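Local coordinates for protein scyllo-inosose 3-dehydrogenase (Thermotoga maritima, PDB 3IP1) that catalyses the NAD(+)-dependent oxidation of scyllo-inosose to 3-dehydro-scyllo-inosose, probably within myo-inositol degradation, at residues Phe99-Glu105 with Ile121-Ala127; Ser239-Leu243 with Val274-Asn279; Glu301-Ala307 with Glu329-Arg334. All coordinates share one frame; numbering follows the deposited sequence.

Interaction 1 (Phe99-Glu105 with Ile121-Ala127)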
loop_
_atom_site.group_PDB
_atom_site.type_symbol
_atom_site.label_atom_id
_atom_site.label_comp_id
_atom_site.label_asym_id
_atom_site.label_seq_id
_atom_site.Cartn_x
_atom_site.Cartn_y
_atom_site.Cartn_z
ATOM N N PHE A 99 -16.662 -5.557 -27.062
ATOM C CA PHE A 99 -16.383 -5.964 -28.432
ATOM C C PHE A 99 -14.922 -6.204 -28.766
ATOM O O PHE A 99 -14.022 -5.741 -28.058
ATOM C CB PHE A 99 -16.951 -4.925 -29.399
ATOM C CG PHE A 99 -16.035 -3.749 -29.630
ATOM C CD1 PHE A 99 -15.942 -2.732 -28.690
ATOM C CD2 PHE A 99 -15.277 -3.667 -30.793
ATOM C CE1 PHE A 99 -15.099 -1.638 -28.901
ATOM C CE2 PHE A 99 -14.430 -2.589 -31.026
ATOM C CZ PHE A 99 -14.331 -1.564 -30.075
ATOM N N SER A 100 -14.719 -6.897 -29.890
ATOM C CA SER A 100 -13.413 -7.066 -30.514
ATOM C C SER A 100 -13.571 -7.067 -32.051
ATOM O O SER A 100 -14.695 -7.128 -32.588
ATOM C CB SER A 100 -12.785 -8.372 -30.076
ATOM O OG SER A 100 -13.643 -9.426 -30.492
ATOM N N GLY A 101 -12.447 -6.985 -32.755
ATOM C CA GLY A 101 -12.469 -6.914 -34.204
ATOM C C GLY A 101 -11.074 -6.703 -34.749
ATOM O O GLY A 101 -10.090 -6.913 -34.043
ATOM N N VAL A 102 -10.975 -6.316 -36.015
ATOM C CA VAL A 102 -9.661 -6.114 -36.615
ATOM C C VAL A 102 -9.531 -4.682 -37.136
ATOM O O VAL A 102 -10.504 -4.100 -37.648
ATOM C CB VAL A 102 -9.329 -7.192 -37.703
ATOM C CG1 VAL A 102 -9.508 -8.596 -37.138
ATOM C CG2 VAL A 102 -10.190 -7.029 -38.924
ATOM N N VAL A 103 -8.345 -4.107 -36.980
ATOM C CA VAL A 103 -8.083 -2.770 -37.492
ATOM C C VAL A 103 -8.117 -2.791 -39.021
ATOM O O VAL A 103 -7.440 -3.606 -39.655
ATOM C CB VAL A 103 -6.739 -2.184 -36.965
ATOM C CG1 VAL A 103 -6.573 -0.753 -37.443
ATOM C CG2 VAL A 103 -6.708 -2.224 -35.412
ATOM N N VAL A 104 -8.927 -1.914 -39.606
ATOM C CA VAL A 104 -8.977 -1.794 -41.064
ATOM C C VAL A 104 -8.465 -0.449 -41.548
ATOM O O VAL A 104 -8.228 -0.273 -42.722
ATOM C CB VAL A 104 -10.383 -2.102 -41.696
ATOM C CG1 VAL A 104 -10.780 -3.555 -41.456
ATOM C CG2 VAL A 104 -11.457 -1.104 -41.222
ATOM N N GLU A 105 -8.312 0.501 -40.640
ATOM C CA GLU A 105 -7.722 1.763 -40.971
ATOM C C GLU A 105 -7.226 2.425 -39.684
ATOM O O GLU A 105 -7.868 2.314 -38.650
ATOM C CB GLU A 105 -8.751 2.649 -41.673
ATOM C CG GLU A 105 -8.178 3.988 -42.084
ATOM C CD GLU A 105 -9.003 4.728 -43.116
ATOM O OE1 GLU A 105 -8.414 5.606 -43.799
ATOM O OE2 GLU A 105 -10.220 4.454 -43.239
ATOM N N ILE A 121 -2.936 -2.502 -40.245
ATOM C CA ILE A 121 -4.140 -3.139 -40.770
ATOM C C ILE A 121 -4.062 -4.628 -40.464
ATOM O O ILE A 121 -3.016 -5.247 -40.642
ATOM C CB ILE A 121 -4.309 -2.865 -42.283
ATOM C CG1 ILE A 121 -4.679 -1.392 -42.492
ATOM C CG2 ILE A 121 -5.359 -3.823 -42.893
ATOM C CD1 ILE A 121 -4.777 -0.924 -43.992
ATOM N N GLY A 122 -5.160 -5.201 -39.977
ATOM C CA GLY A 122 -5.171 -6.615 -39.622
ATOM C C GLY A 122 -4.950 -6.916 -38.147
ATOM O O GLY A 122 -5.164 -8.044 -37.725
ATOM N N GLU A 123 -4.521 -5.931 -37.351
ATOM C CA GLU A 123 -4.282 -6.161 -35.916
ATOM C C GLU A 123 -5.602 -6.461 -35.187
ATOM O O GLU A 123 -6.558 -5.689 -35.324
ATOM C CB GLU A 123 -3.595 -4.952 -35.281
ATOM C CG GLU A 123 -3.382 -5.039 -33.772
ATOM C CD GLU A 123 -2.100 -5.786 -33.374
ATOM O OE1 GLU A 123 -1.513 -6.471 -34.232
ATOM O OE2 GLU A 123 -1.682 -5.701 -32.196
ATOM N N PRO A 124 -5.663 -7.583 -34.428
ATOM C CA PRO A 124 -6.866 -7.882 -33.636
ATOM C C PRO A 124 -6.876 -7.072 -32.336
ATOM O O PRO A 124 -5.869 -7.040 -31.610
ATOM C CB PRO A 124 -6.734 -9.379 -33.322
ATOM C CG PRO A 124 -5.244 -9.671 -33.404
ATOM C CD PRO A 124 -4.626 -8.641 -34.310
ATOM N N VAL A 125 -8.008 -6.446 -32.042
ATOM C CA VAL A 125 -8.099 -5.567 -30.879
ATOM C C VAL A 125 -9.414 -5.684 -30.134
ATOM O O VAL A 125 -10.414 -6.166 -30.689
ATOM C CB VAL A 125 -7.862 -4.063 -31.258
ATOM C CG1 VAL A 125 -6.454 -3.851 -31.727
ATOM C CG2 VAL A 125 -8.858 -3.582 -32.324
ATOM N N CYS A 126 -9.397 -5.253 -28.873
ATOM C CA CYS A 126 -10.619 -4.940 -28.149
ATOM C C CYS A 126 -10.467 -3.497 -27.678
ATOM O O CYS A 126 -9.383 -2.928 -27.771
ATOM C CB CYS A 126 -10.811 -5.885 -26.967
ATOM S SG CYS A 126 -9.524 -5.738 -25.716
ATOM N N ALA A 127 -11.530 -2.893 -27.164
ATOM C CA ALA A 127 -11.410 -1.518 -26.707
ATOM C C ALA A 127 -12.190 -1.225 -25.434
ATOM O O ALA A 127 -13.132 -1.941 -25.072
ATOM C CB ALA A 127 -11.766 -0.536 -27.821
HETATM O O HOH W 1 -15.084 -3.804 -25.420
#

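Interaction 2 (Ser239-Leu243 with Val274-Asn279)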
loop_
_atom_site.group_PDB
_atom_site.type_symbol
_atom_site.label_atom_id
_atom_site.label_comp_id
_atom_site.label_asym_id
_atom_site.label_seq_id
_atom_site.Cartn_x
_atom_site.Cartn_y
_atom_site.Cartn_z
ATOM N N SER A 239 -7.647 -19.790 -1.889
ATOM C CA SER A 239 -7.731 -21.141 -1.365
ATOM C C SER A 239 -9.142 -21.708 -1.580
ATOM O O SER A 239 -9.306 -22.803 -2.135
ATOM C CB SER A 239 -7.307 -21.128 0.108
ATOM O OG SER A 239 -7.832 -22.216 0.818
ATOM N N LYS A 240 -10.149 -20.928 -1.188
ATOM C CA LYS A 240 -11.550 -21.252 -1.445
ATOM C C LYS A 240 -12.303 -20.084 -2.096
ATOM O O LYS A 240 -12.297 -18.956 -1.579
ATOM C CB LYS A 240 -12.258 -21.650 -0.152
ATOM C CG LYS A 240 -11.888 -23.043 0.338
ATOM C CD LYS A 240 -11.988 -23.076 1.837
ATOM C CE LYS A 240 -11.630 -24.462 2.373
ATOM N NZ LYS A 240 -11.534 -24.372 3.852
ATOM N N VAL A 241 -12.936 -20.376 -3.233
ATOM C CA VAL A 241 -13.808 -19.427 -3.920
ATOM C C VAL A 241 -15.250 -19.931 -3.777
ATOM O O VAL A 241 -15.598 -21.024 -4.237
ATOM C CB VAL A 241 -13.425 -19.240 -5.416
ATOM C CG1 VAL A 241 -14.387 -18.300 -6.115
ATOM C CG2 VAL A 241 -11.977 -18.757 -5.563
ATOM N N ILE A 242 -16.061 -19.113 -3.112
ATOM C CA ILE A 242 -17.460 -19.407 -2.830
ATOM C C ILE A 242 -18.352 -18.379 -3.516
ATOM O O ILE A 242 -18.192 -17.153 -3.311
ATOM C CB ILE A 242 -17.720 -19.392 -1.315
ATOM C CG1 ILE A 242 -16.821 -20.421 -0.628
ATOM C CG2 ILE A 242 -19.202 -19.660 -1.004
ATOM C CD1 ILE A 242 -16.659 -20.165 0.859
ATOM N N LEU A 243 -19.261 -18.880 -4.355
ATOM C CA LEU A 243 -20.222 -18.032 -5.057
ATOM C C LEU A 243 -21.668 -18.303 -4.619
ATOM O O LEU A 243 -22.099 -19.457 -4.526
ATOM C CB LEU A 243 -20.054 -18.134 -6.582
ATOM C CG LEU A 243 -21.031 -17.239 -7.365
ATOM C CD1 LEU A 243 -20.337 -16.311 -8.370
ATOM C CD2 LEU A 243 -22.067 -18.105 -8.047
ATOM N N VAL A 274 -21.186 -20.437 4.306
ATOM C CA VAL A 274 -19.900 -19.735 4.180
ATOM C C VAL A 274 -18.980 -20.056 5.369
ATOM O O VAL A 274 -17.810 -20.382 5.171
ATOM C CB VAL A 274 -20.079 -18.196 4.026
ATOM C CG1 VAL A 274 -18.738 -17.448 4.270
ATOM C CG2 VAL A 274 -20.644 -17.850 2.644
ATOM N N LEU A 275 -19.522 -19.981 6.590
ATOM C CA LEU A 275 -18.745 -20.294 7.787
ATOM C C LEU A 275 -18.268 -21.740 7.837
ATOM O O LEU A 275 -17.158 -22.017 8.310
ATOM C CB LEU A 275 -19.478 -19.900 9.073
ATOM C CG LEU A 275 -19.568 -18.381 9.275
ATOM C CD1 LEU A 275 -20.555 -18.016 10.381
ATOM C CD2 LEU A 275 -18.193 -17.740 9.529
ATOM N N ASP A 276 -19.094 -22.652 7.331
ATOM C CA ASP A 276 -18.744 -24.062 7.326
ATOM C C ASP A 276 -17.606 -24.293 6.334
ATOM O O ASP A 276 -16.556 -24.823 6.688
ATOM C CB ASP A 276 -19.965 -24.913 6.970
ATOM C CG ASP A 276 -19.595 -26.325 6.547
ATOM O OD1 ASP A 276 -18.656 -26.902 7.134
ATOM O OD2 ASP A 276 -20.248 -26.877 5.628
ATOM N N TYR A 277 -17.814 -23.854 5.096
ATOM C CA TYR A 277 -16.834 -24.029 4.033
ATOM C C TYR A 277 -15.472 -23.406 4.335
ATOM O O TYR A 277 -14.449 -23.940 3.919
ATOM C CB TYR A 277 -17.388 -23.450 2.729
ATOM C CG TYR A 277 -18.563 -24.220 2.169
ATOM C CD1 TYR A 277 -18.597 -25.619 2.215
ATOM C CD2 TYR A 277 -19.625 -23.550 1.557
ATOM C CE1 TYR A 277 -19.677 -26.333 1.685
ATOM C CE2 TYR A 277 -20.704 -24.246 1.026
ATOM C CZ TYR A 277 -20.724 -25.628 1.090
ATOM O OH TYR A 277 -21.794 -26.300 0.568
ATOM N N THR A 278 -15.462 -22.277 5.045
ATOM C CA THR A 278 -14.203 -21.619 5.379
ATOM C C THR A 278 -13.656 -22.027 6.757
ATOM O O THR A 278 -12.750 -21.378 7.283
ATOM C CB THR A 278 -14.299 -20.060 5.304
ATOM O OG1 THR A 278 -15.197 -19.586 6.311
ATOM C CG2 THR A 278 -14.742 -19.569 3.926
ATOM N N ASN A 279 -14.198 -23.110 7.325
ATOM C CA ASN A 279 -13.834 -23.582 8.680
ATOM C C ASN A 279 -13.860 -22.482 9.739
ATOM O O ASN A 279 -13.008 -22.446 10.610
ATOM C CB ASN A 279 -12.444 -24.252 8.700
ATOM C CG ASN A 279 -12.293 -25.350 7.666
ATOM O OD1 ASN A 279 -13.213 -26.116 7.410
ATOM N ND2 ASN A 279 -11.109 -25.442 7.080
HETATM O O HOH W 2 -10.682 -21.702 5.238
#

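Interaction 3 (Glu301-Ala307 with Glu329-Arg334)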
loop_
_atom_site.group_PDB
_atom_site.type_symbol
_atom_site.label_atom_id
_atom_site.label_comp_id
_atom_site.label_asym_id
_atom_site.label_seq_id
_atom_site.Cartn_x
_atom_site.Cartn_y
_atom_site.Cartn_z
ATOM N N GLU A 301 -22.468 -9.001 6.761
ATOM C CA GLU A 301 -22.072 -8.510 8.073
ATOM C C GLU A 301 -22.058 -9.615 9.132
ATOM O O GLU A 301 -21.231 -9.592 10.041
ATOM C CB GLU A 301 -22.981 -7.362 8.506
ATOM C CG GLU A 301 -22.684 -6.047 7.789
ATOM C CD GLU A 301 -23.357 -4.885 8.481
ATOM O OE1 GLU A 301 -24.240 -5.185 9.298
ATOM O OE2 GLU A 301 -23.031 -3.695 8.221
ATOM N N GLU A 302 -22.946 -10.598 9.004
ATOM C CA GLU A 302 -22.979 -11.655 9.993
ATOM C C GLU A 302 -21.775 -12.584 9.839
ATOM O O GLU A 302 -21.188 -13.014 10.844
ATOM C CB GLU A 302 -24.297 -12.447 9.974
ATOM C CG GLU A 302 -24.447 -13.281 11.258
ATOM C CD GLU A 302 -25.557 -14.328 11.216
ATOM O OE1 GLU A 302 -26.564 -14.120 10.508
ATOM O OE2 GLU A 302 -25.421 -15.362 11.912
ATOM N N VAL A 303 -21.419 -12.905 8.595
ATOM C CA VAL A 303 -20.205 -13.664 8.342
ATOM C C VAL A 303 -18.960 -12.907 8.846
ATOM O O VAL A 303 -18.123 -13.481 9.554
ATOM C CB VAL A 303 -20.025 -14.017 6.857
ATOM C CG1 VAL A 303 -18.611 -14.544 6.626
ATOM C CG2 VAL A 303 -21.069 -15.064 6.415
ATOM N N ILE A 304 -18.848 -11.629 8.502
ATOM C CA ILE A 304 -17.686 -10.849 8.895
ATOM C C ILE A 304 -17.572 -10.885 10.425
ATOM O O ILE A 304 -16.503 -11.158 10.969
ATOM C CB ILE A 304 -17.740 -9.390 8.360
ATOM C CG1 ILE A 304 -17.537 -9.360 6.828
ATOM C CG2 ILE A 304 -16.670 -8.550 9.029
ATOM C CD1 ILE A 304 -17.776 -7.939 6.160
ATOM N N TRP A 305 -18.699 -10.643 11.095
ATOM C CA TRP A 305 -18.768 -10.612 12.548
ATOM C C TRP A 305 -18.329 -11.938 13.167
ATOM O O TRP A 305 -17.455 -11.961 14.018
ATOM C CB TRP A 305 -20.184 -10.276 13.010
ATOM C CG TRP A 305 -20.297 -10.134 14.502
ATOM C CD1 TRP A 305 -20.803 -11.055 15.382
ATOM C CD2 TRP A 305 -19.886 -9.007 15.290
ATOM N NE1 TRP A 305 -20.741 -10.564 16.670
ATOM C CE2 TRP A 305 -20.189 -9.309 16.643
ATOM C CE3 TRP A 305 -19.302 -7.769 14.983
ATOM C CZ2 TRP A 305 -19.928 -8.417 17.690
ATOM C CZ3 TRP A 305 -19.046 -6.881 16.017
ATOM C CH2 TRP A 305 -19.351 -7.213 17.360
ATOM N N ARG A 306 -18.917 -13.036 12.710
ATOM C CA ARG A 306 -18.689 -14.345 13.318
ATOM C C ARG A 306 -17.374 -15.027 12.912
ATOM O O ARG A 306 -16.876 -15.886 13.648
ATOM C CB ARG A 306 -19.877 -15.269 13.019
ATOM C CG ARG A 306 -21.168 -14.865 13.764
ATOM C CD ARG A 306 -22.357 -15.719 13.344
ATOM N NE ARG A 306 -22.063 -17.143 13.535
ATOM C CZ ARG A 306 -22.854 -18.137 13.138
ATOM N NH1 ARG A 306 -23.996 -17.874 12.525
ATOM N NH2 ARG A 306 -22.495 -19.397 13.347
ATOM N N ALA A 307 -16.840 -14.664 11.737
ATOM C CA ALA A 307 -15.549 -15.176 11.247
ATOM C C ALA A 307 -14.373 -14.838 12.158
ATOM O O ALA A 307 -14.348 -13.804 12.822
ATOM C CB ALA A 307 -15.263 -14.654 9.835
ATOM N N GLU A 329 -20.159 -0.869 13.759
ATOM C CA GLU A 329 -19.477 -1.693 14.760
ATOM C C GLU A 329 -18.831 -2.935 14.176
ATOM O O GLU A 329 -17.737 -3.328 14.587
ATOM C CB GLU A 329 -20.466 -2.096 15.852
ATOM C CG GLU A 329 -19.914 -3.078 16.885
ATOM C CD GLU A 329 -20.753 -3.126 18.141
ATOM O OE1 GLU A 329 -20.951 -2.052 18.743
ATOM O OE2 GLU A 329 -21.211 -4.225 18.526
ATOM N N VAL A 330 -19.526 -3.575 13.240
ATOM C CA VAL A 330 -19.001 -4.773 12.601
ATOM C C VAL A 330 -17.628 -4.507 11.964
ATOM O O VAL A 330 -16.682 -5.271 12.194
ATOM C CB VAL A 330 -19.990 -5.321 11.562
ATOM C CG1 VAL A 330 -19.311 -6.376 10.666
ATOM C CG2 VAL A 330 -21.278 -5.884 12.284
ATOM N N PHE A 331 -17.544 -3.419 11.187
ATOM C CA PHE A 331 -16.318 -2.980 10.522
ATOM C C PHE A 331 -15.219 -2.536 11.479
ATOM O O PHE A 331 -14.062 -2.885 11.260
ATOM C CB PHE A 331 -16.613 -1.984 9.371
ATOM C CG PHE A 331 -17.390 -2.630 8.273
ATOM C CD1 PHE A 331 -16.738 -3.158 7.160
ATOM C CD2 PHE A 331 -18.768 -2.852 8.416
ATOM C CE1 PHE A 331 -17.451 -3.862 6.175
ATOM C CE2 PHE A 331 -19.480 -3.552 7.440
ATOM C CZ PHE A 331 -18.821 -4.062 6.319
ATOM N N GLN A 332 -15.576 -1.839 12.557
ATOM C CA GLN A 332 -14.606 -1.492 13.588
ATOM C C GLN A 332 -14.016 -2.724 14.291
ATOM O O GLN A 332 -12.791 -2.878 14.400
ATOM C CB GLN A 332 -15.234 -0.573 14.626
ATOM C CG GLN A 332 -15.521 0.850 14.139
ATOM C CD GLN A 332 -16.463 1.606 15.079
ATOM O OE1 GLN A 332 -17.271 1.000 15.793
ATOM N NE2 GLN A 332 -16.373 2.927 15.073
ATOM N N VAL A 333 -14.898 -3.601 14.754
ATOM C CA VAL A 333 -14.495 -4.719 15.581
ATOM C C VAL A 333 -13.756 -5.833 14.794
ATOM O O VAL A 333 -12.897 -6.517 15.350
ATOM C CB VAL A 333 -15.701 -5.267 16.410
ATOM C CG1 VAL A 333 -15.303 -6.497 17.229
ATOM C CG2 VAL A 333 -16.253 -4.179 17.365
ATOM N N ARG A 334 -14.084 -6.016 13.517
ATOM C CA ARG A 334 -13.417 -7.053 12.718
ATOM C C ARG A 334 -12.339 -6.482 11.795
ATOM O O ARG A 334 -11.814 -7.190 10.924
ATOM C CB ARG A 334 -14.438 -7.887 11.930
ATOM C CG ARG A 334 -15.668 -8.320 12.730
ATOM C CD ARG A 334 -15.319 -9.082 14.027
ATOM N NE ARG A 334 -14.579 -10.319 13.761
ATOM C CZ ARG A 334 -13.376 -10.582 14.262
ATOM N NH1 ARG A 334 -12.771 -11.723 13.975
ATOM N NH2 ARG A 334 -12.799 -9.716 15.082
#

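Interaction 1 (Phe99-Glu105 with Ile121-Ala127)
The CG2 methyl of Val103 overlaps the side chain of Val125, with Val103 CG2 and Val125 CG2 4.0 Å apart. The two side chains cross obliquely. Val103 CG2 also lies 3.5 Å from Glu123 O. CG1 of Val103 is turned anti to the backbone N (chi1 -176°), which leaves CG2 as the branch that reaches across. At the Ala127 end of the contact, Phe99 CZ lies 3.6 Å from Ala127 CB. Ile60, Val165, Leu153 and Ala160 touch the Phe99 ring as well. Beyond the last bond between the segments, Ile121 CG1 lies 3.7 Å from Val104 O. Four backbone bonds join the segments. Gly101 and Val125 form a hydrogen-bonded antiparallel pair, with Gly101 N to Val125 O 3.0 Å and Val125 N to Gly101 O 2.9 Å. Val103 N donates a hydrogen bond to Glu123 O at 2.9 Å. Gly122 N donates to Val103 O at 2.8 Å, almost straight at 177°. Pro124 sits opposite Val102 at a non-hydrogen-bonded position, so its missing N-H costs no bond to strand 99-105. A water bridges Phe99 N and Ala127 O. The Glu123 chain bends at chi2 (85°), and its carboxylate leads away to Arg114, Asn112 and Ser174. Val102 and Pro124 share a face that helix 185-192 covers through Phe188, and Ser100 OG bonds Phe188 O. On the far edge of strand 99-105, Val104 and Glu105 both face Ile59, a classic beta bulge. This antiparallel pair belongs to the mixed, curled sheet of the GroES-like catalytic domain of zinc-containing alcohol dehydrogenases, and segment 99-105 directly follows the metal ligands His97 and Glu98.

Interaction 2 (Ser239-Leu243 with Val274-Asn279)
Ile242, Lys240 and Tyr277 carry most of this contact between a strand and the end of a helix. Ile242 points at the helix and puts its CD1 methyl against two residues at once. Ile242 CD1 lies 3.8 Å from Tyr277 CB and 3.7 Å from Thr278 CG2. Its other branch is looser, with Ile242 CG2 4.3 Å from Val274 CG2. Lys240 runs out with its chain extended beyond CG, which carries the amine to the C-terminal end of the helix. There Lys240 NZ donates to Tyr277 O at 2.9 Å. The amine lies in the carbonyl plane. A water accepts a hydrogen bond from Lys240 NZ and donates one to Thr278 O. The positive charge therefore meets the carbonyl end of the helix, where the helix dipole would probably favour it. Asn279 ND2 is also near the amine, but both are donors and they do not bond. Tyr277 lends only its CB to Ile242, and its ring stacks with His261. Thr278 closes the helix from within. Thr278 N and Thr278 OG1 reach Val274 O from opposite faces of the carbonyl, Thr278 OG1 at 3.0 Å, and OG1 is also bonded to Gly282 N. Asn279, with positive phi, is the C-prime residue of a Schellman motif. Ile242 faces helix 270-277, whereas Val241 and Leu243 touch helix 224-235 on the other side of the sheet. This alternation is the helix-sheet-helix layering of a Rossmann fold, whose NAD(+) site probably includes Glu245, just beyond this strand.

Interaction 3 (Glu301-Ala307 with Glu329-Arg334)
Ile304 fills the tight centre of this contact between two helices. Ile304 CG2 lies 3.8 Å from Val330 CG1 and 3.7 Å from Arg334 CB. On its other branch, Ile304 CD1 reaches the Phe331 ring, 4.0 Å from Phe331 CZ. Glu301 closes this buried side by bringing OE2 to the ring edge, in the ring plane and 3.6 Å from Phe331 CE2. The other carboxylate oxygen, OE1, is bonded to Thr327 OG1. The Arg334 and Ile304 side chains lie alongside each other, pointing opposite ways, and the Arg334 chain bends at chi2 and chi3. The bends fold the guanidinium back over the end of helix 293-306. Arg334 NH1 donates to Ala307 O at 2.9 Å and 160°, and Arg334 NE makes a weak bond to Ile304 O at 3.5 Å. Arg334 NH2 turns to its own helix and meets Val333 O from above the carbonyl plane. With an alanine here, Ala307 O is likely to lose this donor, and a gap would probably open over Ile304 O, where CG and CD now lie. The outer side is more open to solvent at Trp305, though another subunit packs on Glu329 and Val333. CG of Trp305 anti to the backbone N (chi1 -176°) swings the indole across the neighbouring helix. One edge of it meets Val330 CA. Trp305 CZ3 is 3.7 Å from Val333 CB, and CH2 borders the Glu329 carboxylate. The short segments run at 31° to each other. Gln332 NE2 bonds Ala318 O and Val333 O bonds His146, both of another subunit. Phe286 of strand 285-288 touches Ile304, and Leu326 of strand 324-326 touches Phe331. Val303 and Arg306 pack on helix 270-277, which places helix 293-306 between that helix and helix 328-333 over the Rossmann sheet.

How the interactions relate
From the N terminus, interaction 1 comes first and closes a short loop between two strands of the GroES-like catalytic domain. Interaction 2 follows, joining strand 240-244 to the end of helix 270-277 across a helix and a strand. Interaction 3 closes last, linking helix 293-306 to helix 328-333. The three stand in series, and none nests in or crosses another. Interaction 1 lies across the chain's centre from the others, its centre about 41 Å from that of interaction 2. Interactions 2 and 3 belong to the Rossmann domain and touch. Val274 packs on Val303, and Leu275 on Arg306 and Ala307, which sets helices 270-277 and 293-306 side by side, with helix 328-333 next along.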